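Local coordinates for TouB protein (Pseudomonas stutzeri, PDB 2INC) that probably serves as a small ubiquitin-like component of the toluene o-xylene monooxygenase system, at residues F2-N7 / E30-H35. Sequence-based numbering, arbitrary orientation.
Sequences FPIMSN and EKCAYH
Cys32 points from its helix toward segment 2-7, part of strand 2-8, and packs against Ser6 and Ile4, two side chains on the same face of the strand. The thiol sulfur does most of the touching. Cys32 SG lies 3.6 Å from Ser6 CB and 3.9 Å from Ile4 CD1, the tip of the isoleucine. Cys32 SG is anti to its carbonyl carbon (chi1 -65°), which directs the sulfur to the strand. Ile4 CG1 sits between the backbone N and the carbonyl carbon (chi1 58°). From there only the terminal methyl of Ile4 reaches the sulfur. This is helix-on-sheet packing in the beta-grasp (ubiquitin-like) fold, where helix 25-33 covers one face of the mixed sheet. The hydroxyl of Ser6 lies alongside the cysteine, with Ser6 OG 3.5 Å from Cys32 CB. No direct hydrogen bond joins the two segments. A water bridges them instead: the water O lies 2.6 Å from Ser6 OG and 3.0 Å from Cys32 O, to which it can donate. The buried serine hydroxyl thus has a polar partner. Cys32 O also accepts the backbone N of His35 at 2.8 Å, so the water would be a second donor to this carbonyl. Met5 and Asn7 alternate with the touching residues and point away from the helix. On the helix side of the sheet, Ile79 of the neighbouring strand 76-82 touches both Ser6 and Cys32, and Phe8 also packs on Cys32.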
ATOM      1  N   PHE C   2      42.886 -10.072 -43.496  1.00 50.79           N
ATOM      2  CA  PHE C   2      43.281 -10.957 -42.394  1.00 48.20           C
ATOM      3  C   PHE C   2      43.001 -10.258 -41.077  1.00 47.05           C
ATOM      4  O   PHE C   2      43.471  -9.143 -40.850  1.00 46.87           O
ATOM      5  CB  PHE C   2      44.751 -11.311 -42.515  1.00 48.20           C
ATOM      6  CG  PHE C   2      45.226 -12.366 -41.540  1.00 48.51           C
ATOM      7  CD1 PHE C   2      45.019 -13.719 -41.792  1.00 49.25           C
ATOM      8  CD2 PHE C   2      45.904 -12.011 -40.387  1.00 49.42           C
ATOM      9  CE1 PHE C   2      45.470 -14.680 -40.912  1.00 49.16           C
ATOM     10  CE2 PHE C   2      46.370 -12.985 -39.507  1.00 48.46           C
ATOM     11  CZ  PHE C   2      46.149 -14.316 -39.770  1.00 46.47           C
ATOM     12  N   PRO C   3      42.193 -10.900 -40.210  1.00 45.63           N
ATOM     13  CA  PRO C   3      41.839 -10.239 -38.949  1.00 44.06           C
ATOM     14  C   PRO C   3      42.919 -10.403 -37.919  1.00 42.21           C
ATOM     15  O   PRO C   3      43.453 -11.507 -37.704  1.00 42.52           O
ATOM     16  CB  PRO C   3      40.571 -10.981 -38.515  1.00 44.17           C
ATOM     17  CG  PRO C   3      40.791 -12.405 -39.057  1.00 44.92           C
ATOM     18  CD  PRO C   3      41.537 -12.213 -40.370  1.00 45.52           C
ATOM     19  N   ILE C   4      43.274  -9.297 -37.300  1.00 41.86           N
ATOM     20  CA  ILE C   4      44.062  -9.389 -36.097  1.00 40.25           C
ATOM     21  C   ILE C   4      43.388  -8.581 -34.985  1.00 39.28           C
ATOM     22  O   ILE C   4      42.492  -7.744 -35.242  1.00 38.63           O
ATOM     23  CB  ILE C   4      45.560  -8.930 -36.302  1.00 41.26           C
ATOM     24  CG1 ILE C   4      45.636  -7.499 -36.822  1.00 40.23           C
ATOM     25  CG2 ILE C   4      46.326  -9.912 -37.241  1.00 41.58           C
ATOM     26  CD1 ILE C   4      45.882  -6.465 -35.787  1.00 39.03           C
ATOM     27  N   MET C   5      43.852  -8.820 -33.764  1.00 37.69           N
ATOM     28  CA  MET C   5      43.445  -8.077 -32.552  1.00 37.81           C
ATOM     29  C   MET C   5      44.595  -7.180 -32.077  1.00 38.51           C
ATOM     30  O   MET C   5      45.700  -7.645 -31.750  1.00 38.70           O
ATOM     31  CB  MET C   5      43.026  -9.043 -31.391  1.00 36.46           C
ATOM     32  CG  MET C   5      41.884 -10.047 -31.753  1.00 35.00           C
ATOM     33  SD  MET C   5      40.421  -9.240 -32.414  1.00 42.82           S
ATOM     34  CE  MET C   5      39.239 -10.598 -32.434  1.00 41.10           C
ATOM     35  N   SER C   6      44.310  -5.897 -32.007  1.00 39.30           N
ATOM     36  CA  SER C   6      45.310  -4.883 -31.733  1.00 38.23           C
ATOM     37  C   SER C   6      45.241  -4.491 -30.291  1.00 38.52           C
ATOM     38  O   SER C   6      44.212  -3.992 -29.870  1.00 36.92           O
ATOM     39  CB  SER C   6      44.959  -3.656 -32.590  1.00 39.19           C
ATOM     40  OG  SER C   6      45.704  -2.520 -32.171  1.00 37.15           O
ATOM     41  N   ASN C   7      46.328  -4.717 -29.553  1.00 37.52           N
ATOM     42  CA  ASN C   7      46.510  -4.281 -28.189  1.00 39.23           C
ATOM     43  C   ASN C   7      47.520  -3.097 -28.245  1.00 41.14           C
ATOM     44  O   ASN C   7      48.746  -3.288 -28.210  1.00 41.78           O
ATOM     45  CB  ASN C   7      47.111  -5.442 -27.362  1.00 37.92           C
ATOM     46  CG  ASN C   7      47.147  -5.156 -25.876  1.00 39.34           C
ATOM     47  OD1 ASN C   7      46.404  -4.310 -25.369  1.00 41.07           O
ATOM     48  ND2 ASN C   7      47.996  -5.874 -25.159  1.00 39.74           N
ATOM     49  N   GLU C  30      50.166   1.220 -38.626  1.00 46.84           N
ATOM     50  CA  GLU C  30      49.367   2.331 -39.153  1.00 47.91           C
ATOM     51  C   GLU C  30      47.869   2.066 -39.025  1.00 46.74           C
ATOM     52  O   GLU C  30      47.121   2.895 -38.493  1.00 47.75           O
ATOM     53  CB  GLU C  30      49.741   2.576 -40.630  1.00 49.03           C
ATOM     54  CG  GLU C  30      48.811   3.490 -41.408  1.00 54.20           C
ATOM     55  CD  GLU C  30      48.971   4.976 -41.031  1.00 64.60           C
ATOM     56  OE1 GLU C  30      49.778   5.281 -40.097  1.00 67.90           O
ATOM     57  OE2 GLU C  30      48.286   5.840 -41.670  1.00 66.10           O
ATOM     58  N   LYS C  31      47.441   0.922 -39.538  1.00 45.73           N
ATOM     59  CA  LYS C  31      46.062   0.501 -39.495  1.00 44.51           C
ATOM     60  C   LYS C  31      45.542   0.416 -38.065  1.00 43.75           C
ATOM     61  O   LYS C  31      44.459   0.886 -37.787  1.00 43.00           O
ATOM     62  CB  LYS C  31      45.885  -0.828 -40.227  1.00 44.69           C
ATOM     63  CG  LYS C  31      45.652  -0.626 -41.727  1.00 44.39           C
ATOM     64  CD  LYS C  31      45.876  -1.905 -42.479  1.00 46.20           C
ATOM     65  CE  LYS C  31      45.459  -1.790 -43.924  1.00 49.04           C
ATOM     66  NZ  LYS C  31      45.874  -3.038 -44.651  1.00 51.53           N
ATOM     67  N   CYS C  32      46.330  -0.152 -37.173  1.00 42.33           N
ATOM     68  CA  CYS C  32      46.011  -0.150 -35.743  1.00 42.78           C
ATOM     69  C   CYS C  32      45.930   1.255 -35.139  1.00 43.38           C
ATOM     70  O   CYS C  32      44.931   1.604 -34.478  1.00 42.83           O
ATOM     71  CB  CYS C  32      47.047  -0.984 -34.996  1.00 43.02           C
ATOM     72  SG  CYS C  32      46.949  -2.731 -35.496  1.00 43.82           S
ATOM     73  N   ALA C  33      46.970   2.073 -35.377  1.00 42.12           N
ATOM     74  CA  ALA C  33      47.062   3.421 -34.832  1.00 41.81           C
ATOM     75  C   ALA C  33      45.790   4.191 -35.080  1.00 41.87           C
ATOM     76  O   ALA C  33      45.366   4.962 -34.231  1.00 43.47           O
ATOM     77  CB  ALA C  33      48.265   4.187 -35.471  1.00 42.25           C
ATOM     78  N   TYR C  34      45.180   3.964 -36.236  1.00 41.82           N
ATOM     79  CA  TYR C  34      43.971   4.646 -36.639  1.00 43.19           C
ATOM     80  C   TYR C  34      42.836   4.527 -35.583  1.00 43.37           C
ATOM     81  O   TYR C  34      41.966   5.399 -35.472  1.00 42.82           O
ATOM     82  CB  TYR C  34      43.519   4.064 -37.982  1.00 43.44           C
ATOM     83  CG  TYR C  34      42.243   4.658 -38.492  1.00 45.15           C
ATOM     84  CD1 TYR C  34      42.256   5.809 -39.274  1.00 48.83           C
ATOM     85  CD2 TYR C  34      41.012   4.096 -38.185  1.00 47.79           C
ATOM     86  CE1 TYR C  34      41.073   6.377 -39.740  1.00 45.65           C
ATOM     87  CE2 TYR C  34      39.815   4.673 -38.641  1.00 46.82           C
ATOM     88  CZ  TYR C  34      39.866   5.801 -39.423  1.00 48.18           C
ATOM     89  OH  TYR C  34      38.702   6.378 -39.887  1.00 48.70           O
ATOM     90  N   HIS C  35      42.838   3.422 -34.840  1.00 43.90           N
ATOM     91  CA  HIS C  35      41.757   3.120 -33.897  1.00 43.09           C
ATOM     92  C   HIS C  35      42.136   3.486 -32.468  1.00 44.96           C
ATOM     93  O   HIS C  35      41.346   3.233 -31.546  1.00 46.42           O
ATOM     94  CB  HIS C  35      41.356   1.642 -33.992  1.00 41.89           C
ATOM     95  CG  HIS C  35      40.702   1.290 -35.290  1.00 40.30           C
ATOM     96  ND1 HIS C  35      39.443   1.741 -35.645  1.00 40.38           N
ATOM     97  CD2 HIS C  35      41.152   0.567 -36.343  1.00 39.89           C
ATOM     98  CE1 HIS C  35      39.150   1.311 -36.861  1.00 38.87           C
ATOM     99  NE2 HIS C  35      40.169   0.597 -37.307  1.00 38.00           N
TER
HETATM  100  O   HOH W   1      44.557  -0.209 -32.059  1.00 50.28           O